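Local coordinates for MdbA protein (Corynebacterium matruchotii ATCC 14266, PDB 6BO0) that is a thiol-disulfide oxidoreductase of the thioredoxin superfamily that probably forms disulfide bonds in exported proteins, at residues 76-88 and 158-170. Numbering follows the deposited sequence.
Sequences IRTMNFLDKGEIG and FKKIADDNAKKLE
The carboxamide of N165 bridges two neighbouring residues of strand 72-78. Its ND2 donates to T78 O at 3.0 Å in a nearly straight bond (167°), while its OD1 accepts from R77 NH1 at 3.1 Å, lying in the guanidinium plane; a further bond from S26 OG to OD1 helps fix the amide. The guanidinium and amide planes are steeply turned to each other. R77, extended from CG to NE, ends with one face under the aliphatic part of K168, whose CD sits 3.7 Å above the guanidinium centre. The two like charges each have an acidic partner, D42 for R77 and D172 for K168. T78 O also receives a CA-H...O contact from A162.

Van der Waals contacts line the helix from F158 to L169. T78 CG2 meets the edge of the F158 ring at CZ, 3.7 Å away. In the conformer described, M79 SD lies near A166 CA, and a bend at chi3 (-57°) brings CE to L169 CD2. One conformer of F81 touches A166 CB through CE1, and N80 lays its polar amide against A162 CB. At the outer end, the side chains of I87 and K159 cross at about a right angle, CD1 of I87 resting against CE of K159.

Ordered water completes the join around N80. One molecule accepts from N80 ND2 and donates to K159 O, with D163 OD1 close by; a second lies between N80 OD1 and D163 OD1, with more acceptors in reach than it has protons. N80 ND2 is also bonded to N91.

Helix 155-172 thus passes across the C-terminal end of strand 72-78 and its following loop; the axes of segments 76-78 and 158-170 lie at 107°. Strand 39-45 adjoins this strand in the mixed thioredoxin-fold sheet and offers Y44 to K168 and L169, while helix 89-103 flanks F158 and I161.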
loop_
_atom_site.group_PDB
_atom_site.type_symbol
_atom_site.label_atom_id
_atom_site.label_comp_id
_atom_site.label_asym_id
_atom_site.label_seq_id
_atom_site.Cartn_x
_atom_site.Cartn_y
_atom_site.Cartn_z
ATOM N N ILE A 76 -5.946 1.364 2.571
ATOM C CA ILE A 76 -5.215 0.529 1.624
ATOM C C ILE A 76 -5.459 -0.910 2.045
ATOM O O ILE A 76 -5.094 -1.310 3.154
ATOM C CB ILE A 76 -3.709 0.862 1.598
ATOM C CG1 ILE A 76 -3.459 2.331 1.237
ATOM C CG2 ILE A 76 -2.987 -0.111 0.670
ATOM C CD1 ILE A 76 -3.889 2.749 -0.141
ATOM N N ARG A 77 -6.089 -1.666 1.151
ATOM C CA ARG A 77 -6.494 -3.044 1.396
ATOM C C ARG A 77 -5.730 -3.967 0.449
ATOM O O ARG A 77 -6.146 -4.264 -0.653
ATOM C CB ARG A 77 -8.011 -3.161 1.249
ATOM C CG ARG A 77 -8.747 -2.422 2.348
ATOM C CD ARG A 77 -10.232 -2.706 2.357
ATOM N NE ARG A 77 -10.938 -2.025 3.448
ATOM C CZ ARG A 77 -10.942 -2.410 4.704
ATOM N NH1 ARG A 77 -10.288 -3.508 5.073
ATOM N NH2 ARG A 77 -11.610 -1.713 5.606
ATOM N N THR A 78 -4.567 -4.394 0.929
ATOM C CA THR A 78 -3.665 -5.185 0.126
ATOM C C THR A 78 -4.149 -6.616 0.005
ATOM O O THR A 78 -4.659 -7.181 0.963
ATOM C CB THR A 78 -2.253 -5.148 0.715
ATOM O OG1 THR A 78 -1.925 -3.806 1.060
ATOM C CG2 THR A 78 -1.201 -5.706 -0.267
ATOM N N MET A 79 -3.961 -7.162 -1.203
ATOM C CA MET A 79 -4.316 -8.530 -1.557
ATOM C C MET A 79 -3.101 -9.226 -2.164
ATOM O O MET A 79 -2.075 -8.600 -2.440
ATOM C CB MET A 79 -5.525 -8.550 -2.508
ATOM C CG MET A 79 -6.791 -7.982 -1.824
ATOM S SD MET A 79 -8.312 -8.219 -2.711
ATOM C CE MET A 79 -7.774 -7.416 -4.131
ATOM N N ASN A 80 -3.222 -10.541 -2.345
ATOM C CA ASN A 80 -2.093 -11.322 -2.846
ATOM C C ASN A 80 -2.463 -12.388 -3.846
ATOM O O ASN A 80 -1.705 -13.336 -4.052
ATOM C CB ASN A 80 -1.330 -11.951 -1.672
ATOM C CG ASN A 80 -2.163 -12.988 -0.954
ATOM O OD1 ASN A 80 -3.274 -13.274 -1.392
ATOM N ND2 ASN A 80 -1.655 -13.547 0.137
ATOM N N PHE A 81 -3.573 -12.205 -4.545
ATOM C CA PHE A 81 -4.018 -13.213 -5.521
ATOM C C PHE A 81 -3.052 -13.460 -6.675
ATOM O O PHE A 81 -3.025 -14.557 -7.234
ATOM C CB PHE A 81 -5.398 -12.850 -6.102
ATOM C CG PHE A 81 -6.574 -13.305 -5.260
ATOM C CD1 PHE A 81 -6.479 -13.448 -3.877
ATOM C CD2 PHE A 81 -7.801 -13.576 -5.869
ATOM C CE1 PHE A 81 -7.570 -13.885 -3.129
ATOM C CE2 PHE A 81 -8.886 -14.002 -5.127
ATOM C CZ PHE A 81 -8.775 -14.157 -3.758
ATOM N N LEU A 82 -2.239 -12.460 -7.022
ATOM C CA LEU A 82 -1.314 -12.681 -8.141
ATOM C C LEU A 82 -0.237 -13.699 -7.803
ATOM O O LEU A 82 0.443 -14.186 -8.715
ATOM C CB LEU A 82 -0.721 -11.368 -8.629
ATOM C CG LEU A 82 -1.563 -10.708 -9.731
ATOM C CD1 LEU A 82 -2.938 -10.260 -9.239
ATOM C CD2 LEU A 82 -0.805 -9.575 -10.384
ATOM N N ASP A 83 -0.066 -14.039 -6.524
ATOM C CA ASP A 83 0.874 -15.085 -6.194
ATOM C C ASP A 83 0.300 -16.503 -6.422
ATOM O O ASP A 83 1.035 -17.474 -6.280
ATOM C CB ASP A 83 1.370 -14.963 -4.731
ATOM C CG ASP A 83 2.431 -13.889 -4.524
ATOM O OD1 ASP A 83 2.831 -13.203 -5.499
ATOM O OD2 ASP A 83 2.875 -13.776 -3.350
ATOM N N LYS A 84 -0.987 -16.603 -6.718
ATOM C CA LYS A 84 -1.619 -17.874 -7.055
ATOM C C LYS A 84 -1.397 -18.920 -5.975
ATOM O O LYS A 84 -1.157 -20.106 -6.269
ATOM C CB LYS A 84 -1.114 -18.330 -8.408
ATOM C CG LYS A 84 -1.416 -17.351 -9.529
ATOM C CD LYS A 84 -0.960 -17.874 -10.889
ATOM C CE LYS A 84 -1.791 -19.035 -11.373
ATOM N NZ LYS A 84 -1.114 -19.573 -12.571
ATOM N N GLY A 85 -1.522 -18.494 -4.724
ATOM C CA GLY A 85 -1.446 -19.379 -3.557
ATOM C C GLY A 85 -0.055 -19.604 -3.001
ATOM O O GLY A 85 0.101 -20.102 -1.878
ATOM N N GLU A 86 0.959 -19.274 -3.781
ATOM C CA GLU A 86 2.345 -19.430 -3.333
ATOM C C GLU A 86 2.819 -18.190 -2.580
ATOM O O GLU A 86 2.152 -17.165 -2.587
ATOM C CB GLU A 86 3.223 -19.677 -4.544
ATOM C CG GLU A 86 2.806 -20.914 -5.333
ATOM C CD GLU A 86 3.983 -21.691 -5.883
ATOM O OE1 GLU A 86 4.906 -22.019 -5.104
ATOM O OE2 GLU A 86 3.980 -21.992 -7.092
ATOM N N ILE A 87 3.967 -18.290 -1.924
ATOM C CA ILE A 87 4.575 -17.125 -1.298
ATOM C C ILE A 87 5.556 -16.527 -2.304
ATOM O O ILE A 87 6.694 -16.964 -2.477
ATOM C CB ILE A 87 5.246 -17.467 0.037
ATOM C CG1 ILE A 87 4.235 -18.138 0.991
ATOM C CG2 ILE A 87 5.834 -16.216 0.686
ATOM C CD1 ILE A 87 2.968 -17.333 1.222
ATOM N N GLY A 88 5.066 -15.517 -2.988
ATOM C CA GLY A 88 5.768 -14.854 -4.057
ATOM C C GLY A 88 5.885 -13.363 -3.813
ATOM O O GLY A 88 5.886 -12.912 -2.678
ATOM N N PHE A 158 0.256 -10.970 7.620
ATOM C CA PHE A 158 -0.067 -10.426 6.320
ATOM C C PHE A 158 -0.900 -11.400 5.486
ATOM O O PHE A 158 -1.799 -10.990 4.766
ATOM C CB PHE A 158 1.193 -10.004 5.550
ATOM C CG PHE A 158 0.835 -9.485 4.179
ATOM C CD1 PHE A 158 0.291 -8.211 4.034
ATOM C CD2 PHE A 158 0.889 -10.309 3.073
ATOM C CE1 PHE A 158 -0.157 -7.772 2.799
ATOM C CE2 PHE A 158 0.435 -9.873 1.835
ATOM C CZ PHE A 158 -0.094 -8.605 1.708
ATOM N N LYS A 159 -0.614 -12.699 5.566
ATOM C CA LYS A 159 -1.447 -13.672 4.843
ATOM C C LYS A 159 -2.921 -13.496 5.218
ATOM O O LYS A 159 -3.817 -13.539 4.350
ATOM C CB LYS A 159 -0.995 -15.109 5.114
ATOM C CG LYS A 159 0.321 -15.504 4.451
ATOM C CD LYS A 159 0.666 -16.960 4.742
ATOM C CE LYS A 159 2.169 -17.210 4.749
ATOM N NZ LYS A 159 2.466 -18.666 4.823
ATOM N N LYS A 160 -3.182 -13.316 6.507
ATOM C CA LYS A 160 -4.555 -13.105 6.965
ATOM C C LYS A 160 -5.106 -11.749 6.513
ATOM O O LYS A 160 -6.286 -11.645 6.172
ATOM C CB LYS A 160 -4.660 -13.242 8.491
ATOM C CG LYS A 160 -6.084 -13.046 9.014
ATOM C CD LYS A 160 -6.250 -13.524 10.441
ATOM C CE LYS A 160 -7.371 -12.831 11.193
ATOM N NZ LYS A 160 -8.661 -12.714 10.502
ATOM N N ILE A 161 -4.298 -10.691 6.569
ATOM C CA ILE A 161 -4.708 -9.359 6.034
ATOM C C ILE A 161 -5.231 -9.538 4.597
ATOM O O ILE A 161 -6.311 -9.064 4.228
ATOM C CB ILE A 161 -3.464 -8.366 5.997
ATOM C CG1 ILE A 161 -2.969 -7.959 7.390
ATOM C CG2 ILE A 161 -3.749 -7.130 5.116
ATOM C CD1 ILE A 161 -3.894 -7.050 8.154
ATOM N N ALA A 162 -4.429 -10.189 3.764
ATOM C CA ALA A 162 -4.754 -10.349 2.351
ATOM C C ALA A 162 -6.032 -11.179 2.164
ATOM O O ALA A 162 -6.911 -10.817 1.373
ATOM C CB ALA A 162 -3.579 -11.004 1.645
ATOM N N ASP A 163 -6.135 -12.281 2.901
ATOM C CA ASP A 163 -7.336 -13.101 2.805
ATOM C C ASP A 163 -8.576 -12.323 3.257
ATOM O O ASP A 163 -9.644 -12.414 2.636
ATOM C CB ASP A 163 -7.200 -14.355 3.676
ATOM C CG ASP A 163 -6.212 -15.373 3.142
ATOM O OD1 ASP A 163 -5.801 -15.301 1.973
ATOM O OD2 ASP A 163 -5.896 -16.324 3.914
ATOM N N ASP A 164 -8.425 -11.563 4.340
ATOM C CA ASP A 164 -9.527 -10.783 4.868
ATOM C C ASP A 164 -9.979 -9.701 3.889
ATOM O O ASP A 164 -11.179 -9.450 3.740
ATOM C CB ASP A 164 -9.166 -10.170 6.225
ATOM C CG ASP A 164 -9.117 -11.198 7.342
ATOM O OD1 ASP A 164 -9.561 -12.336 7.120
ATOM O OD2 ASP A 164 -8.662 -10.832 8.437
ATOM N N ASN A 165 -9.030 -9.050 3.217
ATOM C CA ASN A 165 -9.419 -8.062 2.216
ATOM C C ASN A 165 -10.114 -8.696 1.025
ATOM O O ASN A 165 -11.094 -8.145 0.541
ATOM C CB ASN A 165 -8.216 -7.248 1.800
ATOM C CG ASN A 165 -7.799 -6.273 2.874
ATOM O OD1 ASN A 165 -8.658 -5.711 3.567
ATOM N ND2 ASN A 165 -6.503 -6.064 3.032
ATOM N N ALA A 166 -9.652 -9.859 0.582
ATOM C CA ALA A 166 -10.350 -10.567 -0.486
ATOM C C ALA A 166 -11.789 -10.897 -0.075
ATOM O O ALA A 166 -12.714 -10.759 -0.870
ATOM C CB ALA A 166 -9.608 -11.819 -0.852
ATOM N N LYS A 167 -11.981 -11.359 1.162
ATOM C CA LYS A 167 -13.318 -11.705 1.662
ATOM C C LYS A 167 -14.214 -10.467 1.699
ATOM O O LYS A 167 -15.385 -10.524 1.319
ATOM C CB LYS A 167 -13.211 -12.321 3.049
ATOM C CG LYS A 167 -12.640 -13.733 3.032
ATOM C CD LYS A 167 -12.353 -14.278 4.423
ATOM C CE LYS A 167 -11.550 -15.569 4.310
ATOM N NZ LYS A 167 -11.182 -16.169 5.620
ATOM N N LYS A 168 -13.675 -9.344 2.169
ATOM C CA LYS A 168 -14.435 -8.103 2.212
ATOM C C LYS A 168 -14.810 -7.637 0.811
ATOM O O LYS A 168 -15.932 -7.193 0.574
ATOM C CB LYS A 168 -13.663 -7.012 2.961
ATOM C CG LYS A 168 -14.466 -5.738 3.151
ATOM C CD LYS A 168 -13.741 -4.701 3.998
ATOM C CE LYS A 168 -14.449 -3.358 4.033
ATOM N NZ LYS A 168 -15.868 -3.459 4.445
ATOM N N LEU A 169 -13.875 -7.713 -0.128
ATOM C CA LEU A 169 -14.151 -7.290 -1.482
ATOM C C LEU A 169 -15.268 -8.121 -2.091
ATOM O O LEU A 169 -16.159 -7.589 -2.751
ATOM C CB LEU A 169 -12.868 -7.386 -2.322
ATOM C CG LEU A 169 -13.014 -7.040 -3.799
ATOM C CD1 LEU A 169 -13.617 -5.653 -3.995
ATOM C CD2 LEU A 169 -11.685 -7.155 -4.516
ATOM N N GLU A 170 -15.214 -9.432 -1.880
ATOM C CA GLU A 170 -16.230 -10.320 -2.417
ATOM C C GLU A 170 -17.606 -9.963 -1.860
ATOM O O GLU A 170 -18.590 -9.935 -2.601
ATOM C CB GLU A 170 -15.854 -11.769 -2.111
ATOM C CG GLU A 170 -16.783 -12.792 -2.752
ATOM C CD GLU A 170 -16.231 -14.204 -2.696
ATOM O OE1 GLU A 170 -15.681 -14.590 -1.645
ATOM O OE2 GLU A 170 -16.355 -14.926 -3.706
HETATM O O HOH W 1 -5.842 -11.506 -1.242
HETATM O O HOH W 2 -5.630 -14.349 -0.559
HETATM O O HOH W 3 -3.255 -15.190 1.930
#